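Local coordinates for protein putative metalloprotease II (Bacteroides fragilis, PDB 4ON1) that probably acts as an extracellular zinc-dependent endopeptidase of the fragilysin type, encoded on a pathogenicity island, at residues L340-M352 / V360-M373. Sequence-based numbering, arbitrary orientation.
Sequences LGAEHVDNEQDLM and VTPNHLSADNWVRM. With ZN (zinc ion), chain C.
The carboxamide of Asn369, in the C-terminal helix, grips the main chain of Glu343 at both ends: Glu343 N reaches Asn369 OD1 at 2.8 Å, nearly straight (175°), and Asn369 ND2 gives a hydrogen to Glu343 O at 3.0 Å. Arg372 NH1 meets the same OD1 from the opposite face of the amide. Its guanidinium lies between two carboxylates, Glu343 OE1 over the centre of one face and Asp368 OD1 over the other, both held by charge alone. Water 2 links Asn369 ND2 to Asp350 OD1 and His364 ND1. Although CB of Asp350 points away from 360-373, a chi1 of -163° puts CG on the far side from N and brings the carboxylate back; OD2 accepts from Leu365 N at 2.8 Å, while OD1 takes Met352 N on its anti lone pair, an Asx turn. Gln349 O is doubly satisfied, by Thr361 N and Thr361 OG1 (2.7 Å), and Leu351 N bonds to Asn363 O. Met352 CG lies at the edge of the His364 ring, 3.5 Å from CE1, and Leu351 CD2 makes an off-centre CH-pi contact with this ring. His344 binds zinc with His334, His338 and Asp176, and Met352 touches both helix histidines, consistent with the Met-turn of metzincins. Asn369 joins the loop to the helix, Asp350 to the residues before it; with both buried, directed bonds probably shape the His344 loop more than the Glu343-Arg372 charge pair.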
ATOM      1  N   LEU A 340      -1.192   3.182  15.316  1.00 12.44           N
ATOM      2  CA  LEU A 340      -0.752   2.103  16.202  1.00 14.48           C
ATOM      3  C   LEU A 340       0.178   2.589  17.315  1.00 13.47           C
ATOM      4  O   LEU A 340       0.524   1.823  18.221  1.00 19.88           O
ATOM      5  CB  LEU A 340      -0.045   1.016  15.396  1.00 10.46           C
ATOM      6  CG  LEU A 340      -0.946   0.134  14.531  1.00 18.07           C
ATOM      7  CD1 LEU A 340      -0.114  -0.609  13.497  1.00 16.48           C
ATOM      8  CD2 LEU A 340      -1.702  -0.854  15.402  1.00 14.02           C
ATOM      9  N   GLY A 341       0.594   3.850  17.252  1.00 14.34           N
ATOM     10  CA  GLY A 341       1.422   4.415  18.304  1.00 17.67           C
ATOM     11  C   GLY A 341       2.815   4.881  17.917  1.00 16.98           C
ATOM     12  O   GLY A 341       3.511   5.496  18.732  1.00 19.07           O
ATOM     13  N   ALA A 342       3.226   4.619  16.679  1.00 12.91           N
ATOM     14  CA  ALA A 342       4.563   5.018  16.247  1.00 19.15           C
ATOM     15  C   ALA A 342       4.681   6.536  16.119  1.00 19.51           C
ATOM     16  O   ALA A 342       3.752   7.220  15.675  1.00 17.99           O
ATOM     17  CB  ALA A 342       4.922   4.348  14.920  1.00 14.86           C
ATOM     18  N   GLU A 343       5.850   7.055  16.474  1.00 18.41           N
ATOM     19  CA  GLU A 343       6.127   8.480  16.376  1.00 22.50           C
ATOM     20  C   GLU A 343       7.208   8.736  15.335  1.00 27.94           C
ATOM     21  O   GLU A 343       7.867   7.799  14.885  1.00 22.16           O
ATOM     22  CB  GLU A 343       6.556   9.028  17.740  1.00 23.81           C
ATOM     23  CG  GLU A 343       5.399   9.633  18.516  1.00 47.94           C
ATOM     24  CD  GLU A 343       5.565   9.503  20.008  1.00 67.22           C
ATOM     25  OE1 GLU A 343       6.693   9.211  20.463  1.00 79.22           O
ATOM     26  OE2 GLU A 343       4.560   9.685  20.724  1.00 75.55           O
ATOM     27  N   HIS A 344       7.370   9.994  14.931  1.00 19.15           N
ATOM     28  CA  HIS A 344       8.415  10.334  13.972  1.00 18.66           C
ATOM     29  C   HIS A 344       9.791  10.061  14.573  1.00 20.89           C
ATOM     30  O   HIS A 344       9.990  10.226  15.773  1.00 24.12           O
ATOM     31  CB  HIS A 344       8.297  11.801  13.539  1.00 21.60           C
ATOM     32  CG  HIS A 344       7.145  12.060  12.616  1.00 23.15           C
ATOM     33  ND1 HIS A 344       6.528  13.286  12.521  1.00 26.89           N
ATOM     34  CD2 HIS A 344       6.483  11.233  11.773  1.00 16.97           C
ATOM     35  CE1 HIS A 344       5.541  13.212  11.639  1.00 17.88           C
ATOM     36  NE2 HIS A 344       5.497  11.976  11.170  1.00 21.73           N
ATOM     37  N   VAL A 345      10.744   9.654  13.736  1.00 26.17           N
ATOM     38  CA  VAL A 345      12.114   9.395  14.186  1.00 26.40           C
ATOM     39  C   VAL A 345      13.125  10.032  13.229  1.00 33.52           C
ATOM     40  O   VAL A 345      12.754  10.461  12.137  1.00 28.68           O
ATOM     41  CB  VAL A 345      12.395   7.879  14.297  1.00 28.14           C
ATOM     42  CG1 VAL A 345      11.471   7.226  15.308  1.00 23.42           C
ATOM     43  CG2 VAL A 345      12.246   7.216  12.932  1.00 26.09           C
ATOM     44  N   ASP A 346      14.399  10.073  13.621  1.00 31.56           N
ATOM     45  CA  ASP A 346      15.415  10.761  12.822  1.00 44.02           C
ATOM     46  C   ASP A 346      16.206   9.811  11.929  1.00 50.15           C
ATOM     47  O   ASP A 346      17.247  10.183  11.387  1.00 57.59           O
ATOM     48  CB  ASP A 346      16.405  11.520  13.724  1.00 46.55           C
ATOM     49  CG  ASP A 346      15.733  12.557  14.609  1.00 72.60           C
ATOM     50  OD1 ASP A 346      16.393  13.030  15.561  1.00 82.61           O
ATOM     51  OD2 ASP A 346      14.552  12.890  14.369  1.00 85.17           O
ATOM     52  N   ASN A 347      15.714   8.591  11.769  1.00 39.07           N
ATOM     53  CA  ASN A 347      16.359   7.626  10.888  1.00 31.12           C
ATOM     54  C   ASN A 347      15.711   7.670   9.503  1.00 31.05           C
ATOM     55  O   ASN A 347      14.540   7.316   9.350  1.00 28.53           O
ATOM     56  CB  ASN A 347      16.258   6.229  11.502  1.00 32.77           C
ATOM     57  CG  ASN A 347      16.995   5.176  10.704  1.00 33.87           C
ATOM     58  OD1 ASN A 347      17.421   5.406   9.572  1.00 41.70           O
ATOM     59  ND2 ASN A 347      17.141   3.994  11.296  1.00 37.19           N
ATOM     60  N   GLU A 348      16.473   8.073   8.489  1.00 25.94           N
ATOM     61  CA  GLU A 348      15.896   8.300   7.162  1.00 33.40           C
ATOM     62  C   GLU A 348      15.444   7.018   6.462  1.00 29.33           C
ATOM     63  O   GLU A 348      14.707   7.074   5.479  1.00 30.26           O
ATOM     64  CB  GLU A 348      16.879   9.048   6.258  1.00 37.22           C
ATOM     65  CG  GLU A 348      17.970   8.176   5.664  1.00 50.52           C
ATOM     66  CD  GLU A 348      18.869   8.947   4.714  1.00 65.19           C
ATOM     67  OE1 GLU A 348      18.839  10.198   4.753  1.00 60.28           O
ATOM     68  OE2 GLU A 348      19.603   8.301   3.933  1.00 60.48           O
ATOM     69  N   GLN A 349      15.881   5.866   6.959  1.00 25.91           N
ATOM     70  CA  GLN A 349      15.459   4.594   6.373  1.00 32.44           C
ATOM     71  C   GLN A 349      14.165   4.118   7.018  1.00 26.05           C
ATOM     72  O   GLN A 349      13.475   3.237   6.498  1.00 25.04           O
ATOM     73  CB  GLN A 349      16.544   3.529   6.550  1.00 36.76           C
ATOM     74  CG  GLN A 349      17.598   3.496   5.450  1.00 49.61           C
ATOM     75  CD  GLN A 349      18.664   2.437   5.698  1.00 62.67           C
ATOM     76  OE1 GLN A 349      19.065   2.197   6.839  1.00 71.54           O
ATOM     77  NE2 GLN A 349      19.121   1.794   4.628  1.00 62.68           N
ATOM     78  N   ASP A 350      13.829   4.719   8.151  1.00 24.58           N
ATOM     79  CA  ASP A 350      12.647   4.311   8.885  1.00 20.41           C
ATOM     80  C   ASP A 350      11.369   4.818   8.220  1.00 20.41           C
ATOM     81  O   ASP A 350      11.309   5.949   7.740  1.00 23.76           O
ATOM     82  CB  ASP A 350      12.718   4.811  10.329  1.00 18.37           C
ATOM     83  CG  ASP A 350      11.743   4.090  11.244  1.00 27.60           C
ATOM     84  OD1 ASP A 350      10.512   4.296  11.093  1.00 15.98           O
ATOM     85  OD2 ASP A 350      12.211   3.323  12.115  1.00 22.07           O
ATOM     86  N   LEU A 351      10.359   3.959   8.195  1.00 17.14           N
ATOM     87  CA  LEU A 351       9.032   4.320   7.724  1.00 14.74           C
ATOM     88  C   LEU A 351       8.520   5.604   8.378  1.00 24.41           C
ATOM     89  O   LEU A 351       7.831   6.408   7.745  1.00 17.21           O
ATOM     90  CB  LEU A 351       8.059   3.178   8.004  1.00 13.11           C
ATOM     91  CG  LEU A 351       6.602   3.515   7.703  1.00 17.95           C
ATOM     92  CD1 LEU A 351       6.458   3.860   6.216  1.00 13.13           C
ATOM     93  CD2 LEU A 351       5.707   2.352   8.079  1.00 13.35           C
ATOM     94  N   MET A 352       8.855   5.786   9.651  1.00 15.24           N
ATOM     95  CA  MET A 352       8.348   6.913  10.428  1.00 18.70           C
ATOM     96  C   MET A 352       9.315   8.104  10.437  1.00 19.78           C
ATOM     97  O   MET A 352       9.283   8.929  11.354  1.00 23.52           O
ATOM     98  CB  MET A 352       8.038   6.467  11.865  1.00 20.72           C
ATOM     99  CG  MET A 352       7.078   5.282  11.959  1.00 13.67           C
ATOM    100  SD  MET A 352       5.571   5.580  11.011  1.00 17.62           S
ATOM    101  CE  MET A 352       4.859   6.915  11.978  1.00 17.59           C
ATOM    102  N   VAL A 360      13.380   6.340   2.563  1.00 32.11           N
ATOM    103  CA  VAL A 360      12.452   5.686   3.475  1.00 28.86           C
ATOM    104  C   VAL A 360      12.098   4.280   2.990  1.00 34.19           C
ATOM    105  O   VAL A 360      11.858   4.069   1.802  1.00 30.27           O
ATOM    106  CB  VAL A 360      11.166   6.526   3.629  1.00 27.32           C
ATOM    107  CG1 VAL A 360      10.065   5.741   4.342  1.00 19.57           C
ATOM    108  CG2 VAL A 360      11.473   7.807   4.380  1.00 30.63           C
ATOM    109  N   THR A 361      12.099   3.324   3.918  1.00 31.45           N
ATOM    110  CA  THR A 361      11.689   1.950   3.637  1.00 21.04           C
ATOM    111  C   THR A 361      10.427   1.669   4.438  1.00 20.94           C
ATOM    112  O   THR A 361      10.179   2.337   5.445  1.00 21.30           O
ATOM    113  CB  THR A 361      12.781   0.926   4.015  1.00 25.14           C
ATOM    114  OG1 THR A 361      12.905   0.866   5.442  1.00 26.83           O
ATOM    115  CG2 THR A 361      14.121   1.303   3.393  1.00 27.78           C
ATOM    116  N   PRO A 362       9.618   0.687   4.005  1.00 14.82           N
ATOM    117  CA  PRO A 362       8.373   0.428   4.741  1.00 17.42           C
ATOM    118  C   PRO A 362       8.589  -0.441   5.974  1.00 19.74           C
ATOM    119  O   PRO A 362       7.856  -1.410   6.188  1.00 21.63           O
ATOM    120  CB  PRO A 362       7.506  -0.292   3.706  1.00 16.62           C
ATOM    121  CG  PRO A 362       8.497  -1.021   2.853  1.00 20.78           C
ATOM    122  CD  PRO A 362       9.710  -0.117   2.772  1.00 20.00           C
ATOM    123  N   ASN A 363       9.569  -0.068   6.792  1.00 18.63           N
ATOM    124  CA  ASN A 363       9.948  -0.845   7.963  1.00 20.94           C
ATOM    125  C   ASN A 363      10.022   0.025   9.203  1.00 22.65           C
ATOM    126  O   ASN A 363      10.537   1.142   9.150  1.00 17.21           O
ATOM    127  CB  ASN A 363      11.307  -1.526   7.755  1.00 21.47           C
ATOM    128  CG  ASN A 363      11.326  -2.446   6.550  1.00 28.41           C
ATOM    129  OD1 ASN A 363      11.605  -2.019   5.424  1.00 31.30           O
ATOM    130  ND2 ASN A 363      11.039  -3.718   6.781  1.00 19.52           N
ATOM    131  N   HIS A 364       9.492  -0.480  10.312  1.00 16.24           N
ATOM    132  CA  HIS A 364       9.707   0.146  11.609  1.00 15.03           C
ATOM    133  C   HIS A 364      11.046  -0.327  12.157  1.00 22.35           C
ATOM    134  O   HIS A 364      11.179  -1.473  12.589  1.00 19.26           O
ATOM    135  CB  HIS A 364       8.572  -0.192  12.587  1.00 13.22           C
ATOM    136  CG  HIS A 364       7.257   0.415  12.213  1.00 15.96           C
ATOM    137  ND1 HIS A 364       6.970   1.750  12.410  1.00 17.97           N
ATOM    138  CD2 HIS A 364       6.151  -0.131  11.652  1.00 13.18           C
ATOM    139  CE1 HIS A 364       5.742   2.000  11.986  1.00 19.95           C
ATOM    140  NE2 HIS A 364       5.223   0.876  11.521  1.00 10.89           N
ATOM    141  N   LEU A 365      12.030   0.566  12.154  1.00 18.88           N
ATOM    142  CA  LEU A 365      13.376   0.218  12.576  1.00 20.27           C
ATOM    143  C   LEU A 365      13.656   0.736  13.984  1.00 23.74           C
ATOM    144  O   LEU A 365      14.698   0.446  14.572  1.00 31.37           O
ATOM    145  CB  LEU A 365      14.401   0.781  11.595  1.00 24.43           C
ATOM    146  CG  LEU A 365      14.174   0.460  10.113  1.00 29.98           C
ATOM    147  CD1 LEU A 365      15.198   1.203   9.245  1.00 22.49           C
ATOM    148  CD2 LEU A 365      14.219  -1.048   9.849  1.00 23.53           C
ATOM    149  N   SER A 366      12.725   1.513  14.520  1.00 22.44           N
ATOM    150  CA  SER A 366      12.892   2.080  15.853  1.00 25.56           C
ATOM    151  C   SER A 366      12.368   1.135  16.935  1.00 22.38           C
ATOM    152  O   SER A 366      11.178   0.810  16.965  1.00 21.34           O
ATOM    153  CB  SER A 366      12.174   3.429  15.944  1.00 25.89           C
ATOM    154  OG  SER A 366      11.868   3.739  17.292  1.00 28.79           O
ATOM    155  N   ALA A 367      13.259   0.693  17.821  1.00 20.53           N
ATOM    156  CA  ALA A 367      12.852  -0.163  18.931  1.00 25.30           C
ATOM    157  C   ALA A 367      11.804   0.531  19.798  1.00 30.36           C
ATOM    158  O   ALA A 367      10.862  -0.097  20.285  1.00 22.23           O
ATOM    159  CB  ALA A 367      14.058  -0.556  19.773  1.00 21.22           C
ATOM    160  N   ASP A 368      11.962   1.838  19.973  1.00 25.18           N
ATOM    161  CA  ASP A 368      11.006   2.611  20.755  1.00 20.77           C
ATOM    162  C   ASP A 368       9.623   2.652  20.137  1.00 18.35           C
ATOM    163  O   ASP A 368       8.626   2.624  20.857  1.00 21.74           O
ATOM    164  CB  ASP A 368      11.507   4.039  20.965  1.00 26.81           C
ATOM    165  CG  ASP A 368      11.676   4.369  22.428  1.00 56.81           C
ATOM    166  OD1 ASP A 368      10.668   4.747  23.066  1.00 66.53           O
ATOM    167  OD2 ASP A 368      12.808   4.223  22.940  1.00 55.99           O
ATOM    168  N   ASN A 369       9.553   2.726  18.810  1.00 17.46           N
ATOM    169  CA  ASN A 369       8.256   2.660  18.148  1.00 17.93           C
ATOM    170  C   ASN A 369       7.629   1.266  18.306  1.00 23.02           C
ATOM    171  O   ASN A 369       6.418   1.150  18.484  1.00 18.42           O
ATOM    172  CB  ASN A 369       8.378   3.029  16.670  1.00 15.48           C
ATOM    173  CG  ASN A 369       8.306   4.531  16.434  1.00 24.17           C
ATOM    174  OD1 ASN A 369       7.849   5.288  17.292  1.00 21.75           O
ATOM    175  ND2 ASN A 369       8.763   4.968  15.261  1.00 18.04           N
ATOM    176  N   TRP A 370       8.449   0.214  18.274  1.00 20.75           N
ATOM    177  CA  TRP A 370       7.951  -1.132  18.566  1.00 22.28           C
ATOM    178  C   TRP A 370       7.330  -1.193  19.957  1.00 20.57           C
ATOM    179  O   TRP A 370       6.242  -1.745  20.146  1.00 20.17           O
ATOM    180  CB  TRP A 370       9.062  -2.169  18.493  1.00 18.21           C
ATOM    181  CG  TRP A 370       9.465  -2.601  17.131  1.00 20.05           C
ATOM    182  CD1 TRP A 370       9.579  -1.827  16.014  1.00 16.35           C
ATOM    183  CD2 TRP A 370       9.833  -3.928  16.744  1.00 16.21           C
ATOM    184  NE1 TRP A 370       9.998  -2.594  14.951  1.00 21.84           N
ATOM    185  CE2 TRP A 370      10.156  -3.887  15.373  1.00 22.41           C
ATOM    186  CE3 TRP A 370       9.914  -5.147  17.423  1.00 17.23           C
ATOM    187  CZ2 TRP A 370      10.554  -5.021  14.670  1.00 19.65           C
ATOM    188  CZ3 TRP A 370      10.312  -6.271  16.724  1.00 22.47           C
ATOM    189  CH2 TRP A 370      10.627  -6.200  15.363  1.00 23.32           C
ATOM    190  N   VAL A 371       8.037  -0.632  20.932  1.00 18.21           N
ATOM    191  CA  VAL A 371       7.531  -0.601  22.297  1.00 19.13           C
ATOM    192  C   VAL A 371       6.197   0.135  22.322  1.00 23.14           C
ATOM    193  O   VAL A 371       5.206  -0.386  22.840  1.00 20.11           O
ATOM    194  CB  VAL A 371       8.517   0.077  23.259  1.00 23.27           C
ATOM    195  CG1 VAL A 371       7.849   0.392  24.598  1.00 27.19           C
ATOM    196  CG2 VAL A 371       9.763  -0.785  23.451  1.00 24.80           C
ATOM    197  N   ARG A 372       6.168   1.320  21.715  1.00 22.96           N
ATOM    198  CA  ARG A 372       4.950   2.132  21.670  1.00 19.92           C
ATOM    199  C   ARG A 372       3.790   1.384  21.036  1.00 24.76           C
ATOM    200  O   ARG A 372       2.658   1.468  21.513  1.00 23.86           O
ATOM    201  CB  ARG A 372       5.198   3.441  20.913  1.00 23.63           C
ATOM    202  CG  ARG A 372       6.079   4.425  21.684  1.00 22.32           C
ATOM    203  CD  ARG A 372       6.532   5.608  20.833  1.00 25.47           C
ATOM    204  NE  ARG A 372       7.476   6.452  21.564  1.00 33.75           N
ATOM    205  CZ  ARG A 372       8.648   6.867  21.086  1.00 44.91           C
ATOM    206  NH1 ARG A 372       9.013   6.557  19.847  1.00 27.50           N
ATOM    207  NH2 ARG A 372       9.440   7.623  21.836  1.00 39.46           N
ATOM    208  N   MET A 373       4.072   0.666  19.951  1.00 17.83           N
ATOM    209  CA  MET A 373       3.030  -0.061  19.239  1.00 15.35           C
ATOM    210  C   MET A 373       2.557  -1.294  20.014  1.00 18.61           C
ATOM    211  O   MET A 373       1.365  -1.581  20.062  1.00 20.10           O
ATOM    212  CB  MET A 373       3.511  -0.465  17.845  1.00 16.39           C
ATOM    213  CG  MET A 373       3.643   0.719  16.894  1.00 26.87           C
ATOM    214  SD  MET A 373       4.303   0.278  15.280  1.00 25.46           S
ATOM    215  CE  MET A 373       6.001  -0.099  15.677  1.00 29.79           C
TER
HETATM  216 ZN    ZN C 400       3.940  11.138  10.271  1.00 19.88          ZN
HETATM  217  O   HOH W   1      16.990   2.586  14.312  1.00 42.86           O
HETATM  218  O   HOH W   2       9.262   3.229  13.459  1.00 16.68           O